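Local structure of alpha-ketoglutarate-dependent non-heme iron oxygenase EasH (Aspergillus japonicus, 5M0T) at residues R133-D136 with I140-T143; Q26-D31 with A201-G206; G99-L104 with G110-T115. The protein uses ferrous iron, 2-oxoglutarate and dioxygen to carry out an oxidation in the biosynthesis of the ergot alkaloid cycloclavine. One frame throughout, in Å; residues are numbered along the deposited sequence.

Overall arrangement
From the N terminus, helix 21-31 supplies the first half of contact 2, and its partner, strand 201-205, comes some 170 residues later, so this contact closes a long loop. Contacts 3 and 1 are nested inside that loop, in series: contact 3 folds helix 95-105 back on the start of strand 112-122, and contact 1 closes a short turn between the iron-binding loop and helix 139-144. Contacts 2 and 3 lie on the same mixed sheet and touch through L203 and L100, their centres about 14 Å apart. Contact 1 meets contact 2 at the metal end of strand 201-205, where H135 N and G206 O probably form a hydrogen bond.

Contact 1. Residues R133-D136 with I140-T143; sequences REHD and ICTT. With FE2 (Fe (II) ion), chain C; AKG (2-oxoglutaric acid), chain D.
Residues 134-136 form a 3-10 turn that runs almost directly into helix 139-144, and this brings H135 next to C141 and D136 next to T142, with the latter pair's CA atoms only 5.1 Å apart. The H135 ring lies over C141: CB of C141 sits above one ring face in a CH-pi contact, 3.9 Å from the centroid and 24° off the ring normal, displaced toward the rim on the ND1 side. The sulfur SG stands farther off and oblique. A chi1 of 85° puts the H135 ring between its own backbone N and carbonyl carbon, from where CE1 also reaches the carbonyl O of C141 at 3.4 Å. Cysteine suits this spot, since its short side chain lets CB come up to the ring face while SG stands off to the side. Beside it, the hydroxyl OG1 of T142 donates to OD1 of D136 (3.0 Å), which accepts through its anti lone pair, the one turned away from the other carboxylate oxygen; the two side chains cross at about a right angle. On the far side of the turn, E134 bends at chi2 and binds the iron through OE1 at 2.0 Å, where H132 and H210 complete the facial triad of two histidines and one carboxylate, and 2-oxoglutarate chelates through O1 and O5. The CH-pi contact and the hydroxyl-carboxylate bond thus fasten the loop carrying the metal ligand E134 to the following helix.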
ATOM      1  N   ARG A 133      16.883  -9.295  -4.203  1.00 34.05           N
ATOM      2  CA  ARG A 133      16.055  -9.340  -3.001  1.00 34.19           C
ATOM      3  C   ARG A 133      14.672  -8.874  -3.391  1.00 35.48           C
ATOM      4  O   ARG A 133      14.528  -7.882  -4.121  1.00 36.74           O
ATOM      5  CB  ARG A 133      16.632  -8.435  -1.914  1.00 33.73           C
ATOM      6  CG  ARG A 133      17.951  -8.951  -1.374  1.00 33.23           C
ATOM      7  CD  ARG A 133      18.414  -8.164  -0.169  1.00 32.27           C
ATOM      8  NE  ARG A 133      19.609  -8.772   0.398  1.00 31.73           N
ATOM      9  CZ  ARG A 133      20.857  -8.556  -0.020  1.00 32.19           C
ATOM     10  NH1 ARG A 133      21.117  -7.730  -1.048  1.00 32.16           N
ATOM     11  NH2 ARG A 133      21.862  -9.186   0.595  1.00 32.18           N
ATOM     12  N   GLU A 134      13.656  -9.582  -2.909  1.00 35.15           N
ATOM     13  CA  GLU A 134      12.285  -9.309  -3.324  1.00 36.08           C
ATOM     14  C   GLU A 134      11.797  -7.941  -2.817  1.00 35.60           C
ATOM     15  O   GLU A 134      10.972  -7.314  -3.484  1.00 37.08           O
ATOM     16  CB  GLU A 134      11.336 -10.442  -2.907  1.00 37.10           C
ATOM     17  CG  GLU A 134      10.328 -10.827  -4.003  1.00 40.05           C
ATOM     18  CD  GLU A 134      10.883 -11.786  -5.068  1.00 43.40           C
ATOM     19  OE1 GLU A 134      11.668 -11.370  -5.949  1.00 37.41           O
ATOM     20  OE2 GLU A 134      10.521 -12.988  -5.038  1.00 49.13           O
ATOM     21  N   HIS A 135      12.334  -7.454  -1.690  1.00 31.94           N
ATOM     22  CA  HIS A 135      11.925  -6.150  -1.143  1.00 31.21           C
ATOM     23  C   HIS A 135      12.362  -4.935  -1.970  1.00 33.33           C
ATOM     24  O   HIS A 135      11.937  -3.817  -1.695  1.00 33.83           O
ATOM     25  CB  HIS A 135      12.296  -6.018   0.355  1.00 30.33           C
ATOM     26  CG  HIS A 135      13.691  -5.548   0.644  1.00 31.55           C
ATOM     27  ND1 HIS A 135      14.099  -5.231   1.923  1.00 31.87           N
ATOM     28  CD2 HIS A 135      14.758  -5.301  -0.158  1.00 31.63           C
ATOM     29  CE1 HIS A 135      15.351  -4.811   1.890  1.00 31.88           C
ATOM     30  NE2 HIS A 135      15.772  -4.848   0.641  1.00 31.69           N
ATOM     31  N   ASP A 136      13.202  -5.140  -2.984  1.00 34.94           N
ATOM     32  CA  ASP A 136      13.585  -4.038  -3.879  1.00 37.09           C
ATOM     33  C   ASP A 136      12.455  -3.573  -4.807  1.00 36.96           C
ATOM     34  O   ASP A 136      12.611  -2.596  -5.503  1.00 37.70           O
ATOM     35  CB  ASP A 136      14.874  -4.379  -4.646  1.00 37.86           C
ATOM     36  CG  ASP A 136      16.111  -4.391  -3.746  1.00 39.02           C
ATOM     37  OD1 ASP A 136      16.270  -3.463  -2.925  1.00 40.44           O
ATOM     38  OD2 ASP A 136      16.947  -5.305  -3.868  1.00 40.11           O
ATOM     39  N   ILE A 140      11.273   2.488  -0.345  1.00 36.81           N
ATOM     40  CA  ILE A 140      11.770   2.722   1.014  1.00 38.00           C
ATOM     41  C   ILE A 140      12.609   1.539   1.532  1.00 38.15           C
ATOM     42  O   ILE A 140      13.584   1.756   2.231  1.00 40.59           O
ATOM     43  CB  ILE A 140      10.627   3.094   2.005  1.00 37.94           C
ATOM     44  CG1 ILE A 140      11.159   3.479   3.395  1.00 38.20           C
ATOM     45  CG2 ILE A 140       9.647   1.947   2.198  1.00 35.82           C
ATOM     46  CD1 ILE A 140      12.267   4.499   3.407  1.00 40.12           C
ATOM     47  N   CYS A 141      12.265   0.309   1.164  1.00 37.26           N
ATOM     48  CA  CYS A 141      13.060  -0.862   1.565  1.00 39.59           C
ATOM     49  C   CYS A 141      14.424  -0.947   0.867  1.00 42.71           C
ATOM     50  O   CYS A 141      15.392  -1.418   1.455  1.00 47.99           O
ATOM     51  CB  CYS A 141      12.290  -2.161   1.318  1.00 38.30           C
ATOM     52  SG  CYS A 141      10.810  -2.387   2.318  1.00 40.00           S
ATOM     53  N   THR A 142      14.489  -0.509  -0.386  1.00 44.82           N
ATOM     54  CA  THR A 142      15.750  -0.395  -1.112  1.00 42.44           C
ATOM     55  C   THR A 142      16.676   0.612  -0.454  1.00 41.09           C
ATOM     56  O   THR A 142      17.872   0.382  -0.354  1.00 41.48           O
ATOM     57  CB  THR A 142      15.495   0.014  -2.577  1.00 44.08           C
ATOM     58  OG1 THR A 142      14.685  -0.983  -3.201  1.00 43.88           O
ATOM     59  CG2 THR A 142      16.797   0.160  -3.364  1.00 45.76           C
ATOM     60  N   THR A 143      16.121   1.721  -0.008  1.00 41.02           N
ATOM     61  CA  THR A 143      16.897   2.769   0.663  1.00 42.44           C
ATOM     62  C   THR A 143      17.489   2.300   1.998  1.00 40.75           C
ATOM     63  O   THR A 143      18.648   2.581   2.306  1.00 40.98           O
ATOM     64  CB  THR A 143      16.003   3.998   0.904  1.00 44.14           C
ATOM     65  OG1 THR A 143      15.581   4.509  -0.362  1.00 45.69           O
ATOM     66  CG2 THR A 143      16.735   5.094   1.698  1.00 45.87           C
TER
HETATM   67 FE   FE2 C 301      12.569 -12.970  -6.795  1.00 30.43          FE
HETATM   68  C1  AKG D 302      11.037 -13.448  -8.822  1.00 48.84           C
HETATM   69  O1  AKG D 302      11.062 -12.474  -8.072  1.00 43.42           O
HETATM   70  O2  AKG D 302      10.512 -13.443 -10.024  1.00 57.14           O
HETATM   71  C2  AKG D 302      11.617 -14.817  -8.436  1.00 51.08           C
HETATM   72  O5  AKG D 302      12.467 -14.850  -7.567  1.00 37.44           O
HETATM   73  C3  AKG D 302      11.123 -16.081  -9.092  1.00 44.68           C
HETATM   74  C4  AKG D 302      11.924 -17.305  -8.678  1.00 38.04           C
HETATM   75  C5  AKG D 302      11.484 -18.586  -9.333  1.00 49.99           C
HETATM   76  O3  AKG D 302      10.354 -18.544  -9.998  1.00 52.71           O
HETATM   77  O4  AKG D 302      12.144 -19.595  -9.235  1.00 41.12           O

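Contact 2. Residues Q26-D31 with A201-G206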
ATOM      1  N   GLN A  26      12.079 -20.041  13.199  1.00 39.78           N
ATOM      2  CA  GLN A  26      13.419 -19.940  13.768  1.00 42.80           C
ATOM      3  C   GLN A  26      14.515 -20.075  12.694  1.00 40.34           C
ATOM      4  O   GLN A  26      15.437 -19.269  12.665  1.00 37.32           O
ATOM      5  CB  GLN A  26      13.609 -20.979  14.857  1.00 44.17           C
ATOM      6  CG  GLN A  26      14.861 -20.793  15.676  1.00 52.76           C
ATOM      7  CD  GLN A  26      15.000 -21.848  16.775  1.00 58.93           C
ATOM      8  OE1 GLN A  26      14.031 -22.214  17.444  1.00 60.49           O
ATOM      9  NE2 GLN A  26      16.219 -22.333  16.965  1.00 61.76           N
ATOM     10  N   VAL A  27      14.399 -21.083  11.825  1.00 37.81           N
ATOM     11  CA  VAL A  27      15.349 -21.247  10.720  1.00 39.11           C
ATOM     12  C   VAL A  27      15.295 -20.031   9.772  1.00 39.22           C
ATOM     13  O   VAL A  27      16.323 -19.582   9.275  1.00 39.55           O
ATOM     14  CB  VAL A  27      15.121 -22.555   9.915  1.00 39.57           C
ATOM     15  CG1 VAL A  27      16.132 -22.664   8.772  1.00 39.97           C
ATOM     16  CG2 VAL A  27      15.236 -23.773  10.820  1.00 39.58           C
ATOM     17  N   LEU A  28      14.093 -19.504   9.546  1.00 37.72           N
ATOM     18  CA  LEU A  28      13.897 -18.312   8.720  1.00 35.09           C
ATOM     19  C   LEU A  28      14.628 -17.086   9.287  1.00 35.49           C
ATOM     20  O   LEU A  28      15.267 -16.360   8.542  1.00 39.28           O
ATOM     21  CB  LEU A  28      12.400 -18.018   8.551  1.00 34.57           C
ATOM     22  CG  LEU A  28      12.011 -16.955   7.534  1.00 37.03           C
ATOM     23  CD1 LEU A  28      12.355 -17.425   6.130  1.00 41.84           C
ATOM     24  CD2 LEU A  28      10.531 -16.610   7.631  1.00 38.60           C
ATOM     25  N   GLN A  29      14.542 -16.864  10.596  1.00 36.06           N
ATOM     26  CA  GLN A  29      15.304 -15.798  11.265  1.00 35.89           C
ATOM     27  C   GLN A  29      16.817 -15.968  11.153  1.00 36.52           C
ATOM     28  O   GLN A  29      17.542 -15.002  10.924  1.00 35.62           O
ATOM     29  CB  GLN A  29      14.989 -15.754  12.756  1.00 37.99           C
ATOM     30  CG  GLN A  29      13.629 -15.228  13.100  1.00 40.03           C
ATOM     31  CD  GLN A  29      13.410 -15.184  14.610  1.00 44.47           C
ATOM     32  OE1 GLN A  29      13.621 -16.169  15.312  1.00 49.08           O
ATOM     33  NE2 GLN A  29      12.986 -14.034  15.111  1.00 46.85           N
ATOM     34  N   GLU A  30      17.286 -17.193  11.370  1.00 35.83           N
ATOM     35  CA  GLU A  30      18.709 -17.484  11.359  1.00 37.48           C
ATOM     36  C   GLU A  30      19.309 -17.468   9.938  1.00 36.26           C
ATOM     37  O   GLU A  30      20.412 -16.967   9.754  1.00 36.24           O
ATOM     38  CB  GLU A  30      18.974 -18.825  12.051  1.00 39.66           C
ATOM     39  CG  GLU A  30      18.655 -18.768  13.543  1.00 43.78           C
ATOM     40  CD  GLU A  30      18.617 -20.127  14.249  1.00 47.75           C
ATOM     41  OE1 GLU A  30      18.699 -21.187  13.591  1.00 51.06           O
ATOM     42  OE2 GLU A  30      18.492 -20.130  15.494  1.00 52.99           O
ATOM     43  N   ASP A  31      18.586 -18.028   8.965  1.00 34.98           N
ATOM     44  CA  ASP A  31      19.109 -18.287   7.609  1.00 35.32           C
ATOM     45  C   ASP A  31      18.490 -17.426   6.497  1.00 33.92           C
ATOM     46  O   ASP A  31      19.076 -17.302   5.429  1.00 32.18           O
ATOM     47  CB  ASP A  31      18.909 -19.761   7.244  1.00 34.81           C
ATOM     48  CG  ASP A  31      19.779 -20.719   8.072  1.00 38.04           C
ATOM     49  OD1 ASP A  31      20.450 -20.304   9.037  1.00 41.37           O
ATOM     50  OD2 ASP A  31      19.789 -21.922   7.751  1.00 39.24           O
ATOM     51  N   ALA A 201       8.094 -26.466  -0.661  1.00 35.26           N
ATOM     52  CA  ALA A 201       8.154 -25.036  -0.919  1.00 34.06           C
ATOM     53  C   ALA A 201       9.422 -24.481  -0.352  1.00 34.16           C
ATOM     54  O   ALA A 201       9.843 -24.908   0.715  1.00 34.93           O
ATOM     55  CB  ALA A 201       6.972 -24.333  -0.309  1.00 33.48           C
ATOM     56  N   VAL A 202      10.067 -23.562  -1.077  1.00 34.14           N
ATOM     57  CA  VAL A 202      11.192 -22.835  -0.510  1.00 33.70           C
ATOM     58  C   VAL A 202      10.625 -21.507   0.022  1.00 33.53           C
ATOM     59  O   VAL A 202       9.929 -20.786  -0.696  1.00 31.69           O
ATOM     60  CB  VAL A 202      12.404 -22.705  -1.473  1.00 34.39           C
ATOM     61  CG1 VAL A 202      12.120 -21.829  -2.695  1.00 33.97           C
ATOM     62  CG2 VAL A 202      13.610 -22.152  -0.724  1.00 34.39           C
ATOM     63  N   LEU A 203      10.891 -21.232   1.302  1.00 33.61           N
ATOM     64  CA  LEU A 203      10.356 -20.069   2.010  1.00 34.49           C
ATOM     65  C   LEU A 203      11.482 -19.070   2.268  1.00 36.50           C
ATOM     66  O   LEU A 203      12.470 -19.435   2.896  1.00 39.78           O
ATOM     67  CB  LEU A 203       9.770 -20.504   3.356  1.00 36.87           C
ATOM     68  CG  LEU A 203       9.064 -19.403   4.140  1.00 38.49           C
ATOM     69  CD1 LEU A 203       7.752 -19.041   3.469  1.00 40.09           C
ATOM     70  CD2 LEU A 203       8.853 -19.798   5.595  1.00 41.60           C
ATOM     71  N   PHE A 204      11.338 -17.826   1.795  1.00 35.10           N
ATOM     72  CA  PHE A 204      12.340 -16.783   2.046  1.00 33.07           C
ATOM     73  C   PHE A 204      11.720 -15.401   2.240  1.00 31.90           C
ATOM     74  O   PHE A 204      10.655 -15.108   1.707  1.00 30.18           O
ATOM     75  CB  PHE A 204      13.422 -16.768   0.966  1.00 34.67           C
ATOM     76  CG  PHE A 204      12.901 -16.677  -0.445  1.00 35.02           C
ATOM     77  CD1 PHE A 204      12.685 -15.439  -1.045  1.00 35.84           C
ATOM     78  CD2 PHE A 204      12.645 -17.826  -1.184  1.00 36.14           C
ATOM     79  CE1 PHE A 204      12.210 -15.354  -2.348  1.00 34.74           C
ATOM     80  CE2 PHE A 204      12.170 -17.742  -2.499  1.00 36.97           C
ATOM     81  CZ  PHE A 204      11.960 -16.510  -3.081  1.00 34.82           C
ATOM     82  N   THR A 205      12.380 -14.567   3.045  1.00 31.10           N
ATOM     83  CA  THR A 205      11.952 -13.196   3.242  1.00 30.60           C
ATOM     84  C   THR A 205      12.363 -12.347   2.050  1.00 31.69           C
ATOM     85  O   THR A 205      13.182 -12.765   1.242  1.00 32.75           O
ATOM     86  CB  THR A 205      12.601 -12.546   4.475  1.00 31.97           C
ATOM     87  OG1 THR A 205      13.994 -12.294   4.218  1.00 29.72           O
ATOM     88  CG2 THR A 205      12.388 -13.432   5.757  1.00 32.08           C
ATOM     89  N   GLY A 206      11.840 -11.127   1.991  1.00 30.33           N
ATOM     90  CA  GLY A 206      12.201 -10.169   0.961  1.00 30.67           C
ATOM     91  C   GLY A 206      13.618  -9.633   1.079  1.00 31.22           C
ATOM     92  O   GLY A 206      14.013  -8.822   0.255  1.00 31.61           O
TER
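L28 holds CG anti to its backbone N (chi1 -170°), which sends both methyls from helix 21-31 toward strand 201-205, while T205 keeps CG2 anti to its carbonyl carbon, which points this methyl at the leucine. CG2 of T205 lies 4.0 Å from CG of L28 and about as far from CD1, fitting against the fork of the leucine. CD1 also rests on the backbone, 3.8 Å from the carbonyl O of L203, and CD2 meets CD2 of L203 at 4.1 Å, the two leucines crossing at about a right angle. The axes of the segments 26-31 and 201-205 approach to 9.0 Å, at 54°, close enough for one branched aliphatic residue to bridge the gap. The helix packs in this way on one face of the main sheet of a double-stranded beta-helix, the cupin fold of the phytanoyl-CoA dioxygenase family, where strand 201-205 lies between strands 33-37 and 152-158; L28 also touches L153 on the latter. Threonine suits its place because its methyl serves the apolar interface while OG1 accepts a hydrogen bond from the backbone N of K207. F204, between the two residues that face the helix, directs its ring to the other face of the sheet, where it meets the ring of the iron ligand H210 and comes within about 5 Å of both the iron and 2-oxoglutarate.

Contact 3. Residues G99-L104 with G110-T115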
ATOM      1  N   GLY A  99       0.395 -18.473  10.440  1.00 44.50           N
ATOM      2  CA  GLY A  99       1.273 -18.489  11.620  1.00 44.19           C
ATOM      3  C   GLY A  99       2.607 -17.807  11.359  1.00 41.98           C
ATOM      4  O   GLY A  99       3.075 -17.026  12.180  1.00 40.45           O
ATOM      5  N   LEU A 100       3.197 -18.097  10.202  1.00 39.74           N
ATOM      6  CA  LEU A 100       4.479 -17.513   9.803  1.00 38.48           C
ATOM      7  C   LEU A 100       4.371 -16.020   9.498  1.00 38.00           C
ATOM      8  O   LEU A 100       5.249 -15.244   9.896  1.00 37.72           O
ATOM      9  CB  LEU A 100       5.062 -18.254   8.596  1.00 37.55           C
ATOM     10  CG  LEU A 100       5.519 -19.680   8.879  1.00 38.46           C
ATOM     11  CD1 LEU A 100       5.615 -20.508   7.606  1.00 38.29           C
ATOM     12  CD2 LEU A 100       6.838 -19.689   9.611  1.00 38.57           C
ATOM     13  N   CYS A 101       3.300 -15.618   8.815  1.00 37.30           N
ATOM     14  CA  CYS A 101       3.060 -14.199   8.538  1.00 36.76           C
ATOM     15  C   CYS A 101       2.839 -13.386   9.824  1.00 38.33           C
ATOM     16  O   CYS A 101       3.369 -12.280   9.944  1.00 35.68           O
ATOM     17  CB  CYS A 101       1.888 -14.018   7.577  1.00 36.34           C
ATOM     18  SG  CYS A 101       2.210 -14.633   5.898  1.00 35.33           S
ATOM     19  N   LYS A 102       2.072 -13.931  10.775  1.00 39.66           N
ATOM     20  CA  LYS A 102       1.863 -13.258  12.055  1.00 42.36           C
ATOM     21  C   LYS A 102       3.176 -13.014  12.785  1.00 41.08           C
ATOM     22  O   LYS A 102       3.367 -11.960  13.359  1.00 39.65           O
ATOM     23  CB  LYS A 102       0.923 -14.049  12.967  1.00 47.53           C
ATOM     24  CG  LYS A 102      -0.543 -13.918  12.592  1.00 52.98           C
ATOM     25  CD  LYS A 102      -1.427 -14.707  13.546  1.00 57.43           C
ATOM     26  CE  LYS A 102      -2.800 -14.963  12.952  1.00 63.42           C
ATOM     27  NZ  LYS A 102      -3.415 -16.119  13.656  1.00 71.42           N
ATOM     28  N   ARG A 103       4.079 -13.988  12.742  1.00 41.33           N
ATOM     29  CA  ARG A 103       5.381 -13.848  13.378  1.00 42.78           C
ATOM     30  C   ARG A 103       6.308 -12.878  12.648  1.00 39.82           C
ATOM     31  O   ARG A 103       7.007 -12.120  13.289  1.00 39.70           O
ATOM     32  CB  ARG A 103       6.064 -15.201  13.510  1.00 45.84           C
ATOM     33  CG  ARG A 103       5.537 -16.012  14.668  1.00 50.21           C
ATOM     34  CD  ARG A 103       6.135 -17.402  14.691  1.00 55.26           C
ATOM     35  NE  ARG A 103       5.154 -18.360  15.179  1.00 61.55           N
ATOM     36  CZ  ARG A 103       4.767 -18.463  16.448  1.00 68.44           C
ATOM     37  NH1 ARG A 103       5.302 -17.704  17.415  1.00 66.71           N
ATOM     38  NH2 ARG A 103       3.843 -19.369  16.760  1.00 73.51           N
ATOM     39  N   LEU A 104       6.341 -12.923  11.321  1.00 37.63           N
ATOM     40  CA  LEU A 104       7.218 -12.022  10.561  1.00 36.37           C
ATOM     41  C   LEU A 104       6.738 -10.572  10.643  1.00 35.67           C
ATOM     42  O   LEU A 104       7.526  -9.666  10.946  1.00 34.81           O
ATOM     43  CB  LEU A 104       7.346 -12.454   9.106  1.00 34.78           C
ATOM     44  CG  LEU A 104       8.490 -11.772   8.333  1.00 34.65           C
ATOM     45  CD1 LEU A 104       9.855 -12.237   8.827  1.00 34.35           C
ATOM     46  CD2 LEU A 104       8.321 -12.048   6.836  1.00 33.57           C
ATOM     47  N   GLY A 110       2.047  -5.200  12.109  1.00 44.09           N
ATOM     48  CA  GLY A 110       0.691  -5.660  12.475  1.00 42.10           C
ATOM     49  C   GLY A 110       0.186  -6.611  11.401  1.00 42.11           C
ATOM     50  O   GLY A 110       0.750  -7.681  11.204  1.00 43.37           O
ATOM     51  N   ASP A 111      -0.843  -6.200  10.664  1.00 41.36           N
ATOM     52  CA  ASP A 111      -1.447  -7.051   9.627  1.00 40.22           C
ATOM     53  C   ASP A 111      -0.620  -7.152   8.325  1.00 38.76           C
ATOM     54  O   ASP A 111       0.344  -6.419   8.109  1.00 37.17           O
ATOM     55  CB  ASP A 111      -2.883  -6.591   9.316  1.00 41.57           C
ATOM     56  CG  ASP A 111      -3.875  -6.917  10.430  1.00 42.60           C
ATOM     57  OD1 ASP A 111      -3.527  -7.615  11.407  1.00 45.43           O
ATOM     58  OD2 ASP A 111      -5.031  -6.457  10.321  1.00 44.39           O
ATOM     59  N   TYR A 112      -1.043  -8.090   7.484  1.00 36.57           N
ATOM     60  CA  TYR A 112      -0.382  -8.449   6.249  1.00 35.59           C
ATOM     61  C   TYR A 112      -1.454  -8.852   5.252  1.00 36.19           C
ATOM     62  O   TYR A 112      -2.613  -9.072   5.627  1.00 36.95           O
ATOM     63  CB  TYR A 112       0.574  -9.627   6.464  1.00 35.20           C
ATOM     64  CG  TYR A 112      -0.102 -10.788   7.158  1.00 35.64           C
ATOM     65  CD1 TYR A 112      -0.225 -10.812   8.549  1.00 36.43           C
ATOM     66  CD2 TYR A 112      -0.679 -11.821   6.431  1.00 35.73           C
ATOM     67  CE1 TYR A 112      -0.876 -11.839   9.190  1.00 37.59           C
ATOM     68  CE2 TYR A 112      -1.324 -12.863   7.071  1.00 36.72           C
ATOM     69  CZ  TYR A 112      -1.421 -12.870   8.454  1.00 37.85           C
ATOM     70  OH  TYR A 112      -2.073 -13.890   9.123  1.00 38.89           O
ATOM     71  N   TRP A 113      -1.061  -8.948   3.988  1.00 36.62           N
ATOM     72  CA  TRP A 113      -1.945  -9.415   2.918  1.00 37.80           C
ATOM     73  C   TRP A 113      -1.146  -9.817   1.670  1.00 38.02           C
ATOM     74  O   TRP A 113       0.073  -9.670   1.637  1.00 38.33           O
ATOM     75  CB  TRP A 113      -3.025  -8.365   2.597  1.00 38.32           C
ATOM     76  CG  TRP A 113      -2.553  -6.979   2.215  1.00 38.31           C
ATOM     77  CD1 TRP A 113      -1.264  -6.550   1.957  1.00 37.14           C
ATOM     78  CD2 TRP A 113      -3.395  -5.851   1.975  1.00 39.09           C
ATOM     79  NE1 TRP A 113      -1.264  -5.220   1.628  1.00 36.98           N
ATOM     80  CE2 TRP A 113      -2.559  -4.768   1.621  1.00 38.59           C
ATOM     81  CE3 TRP A 113      -4.780  -5.652   2.012  1.00 40.26           C
ATOM     82  CZ2 TRP A 113      -3.066  -3.501   1.328  1.00 39.56           C
ATOM     83  CZ3 TRP A 113      -5.279  -4.393   1.726  1.00 41.16           C
ATOM     84  CH2 TRP A 113      -4.419  -3.329   1.393  1.00 40.01           C
ATOM     85  N   LEU A 114      -1.829 -10.340   0.661  1.00 39.08           N
ATOM     86  CA  LEU A 114      -1.182 -10.796  -0.561  1.00 41.17           C
ATOM     87  C   LEU A 114      -0.718  -9.600  -1.384  1.00 39.54           C
ATOM     88  O   LEU A 114      -1.477  -8.663  -1.584  1.00 40.12           O
ATOM     89  CB  LEU A 114      -2.157 -11.647  -1.382  1.00 42.87           C
ATOM     90  CG  LEU A 114      -1.630 -12.267  -2.681  1.00 44.11           C
ATOM     91  CD1 LEU A 114      -0.647 -13.394  -2.398  1.00 43.25           C
ATOM     92  CD2 LEU A 114      -2.800 -12.762  -3.521  1.00 46.77           C
ATOM     93  N   THR A 115       0.531  -9.619  -1.826  1.00 39.72           N
ATOM     94  CA  THR A 115       1.010  -8.615  -2.780  1.00 40.15           C
ATOM     95  C   THR A 115       0.988  -9.183  -4.215  1.00 41.50           C
ATOM     96  O   THR A 115       0.480  -8.530  -5.136  1.00 41.77           O
ATOM     97  CB  THR A 115       2.357  -7.978  -2.390  1.00 40.26           C
ATOM     98  OG1 THR A 115       2.725  -7.013  -3.380  1.00 42.47           O
ATOM     99  CG2 THR A 115       3.483  -8.987  -2.258  1.00 42.38           C
TER
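C101 presses its CB squarely on the ring of Y112, and this is the tight heart of the contact: CB stands 3.5 Å from the ring centroid and only 12° off the normal, a CH-pi contact over the centre of the face. SG lies more obliquely, 4.5 Å from the centroid, as a Cys sulfur-aromatic contact near CD2 and CE2. The fit depends on the tyrosine's chi1 of 51°, which sets its ring between the backbone N and the carbonyl carbon, projecting from the strand toward the helix. Cysteine suits the helix side because its short side chain puts CB on the ring face, with the polarisable SG close by. Helix 95-105 here packs against the start of strand 112-122, which runs in the main sheet of the cupin fold; both C101 and Y112 also touch M229 on the adjacent strand 222-231. Toward solvent the packing thins. There the exposed K102 lays its extended chain obliquely by the phenol, CG 3.8 Å from OH of Y112, a fit for an aliphatic stem whose ammonium can stay in water. The hydroxyl of Y112 finds its polar partner in H98, one turn before K102 on helix 95-105, whose ND1 it meets in a hydrogen bond.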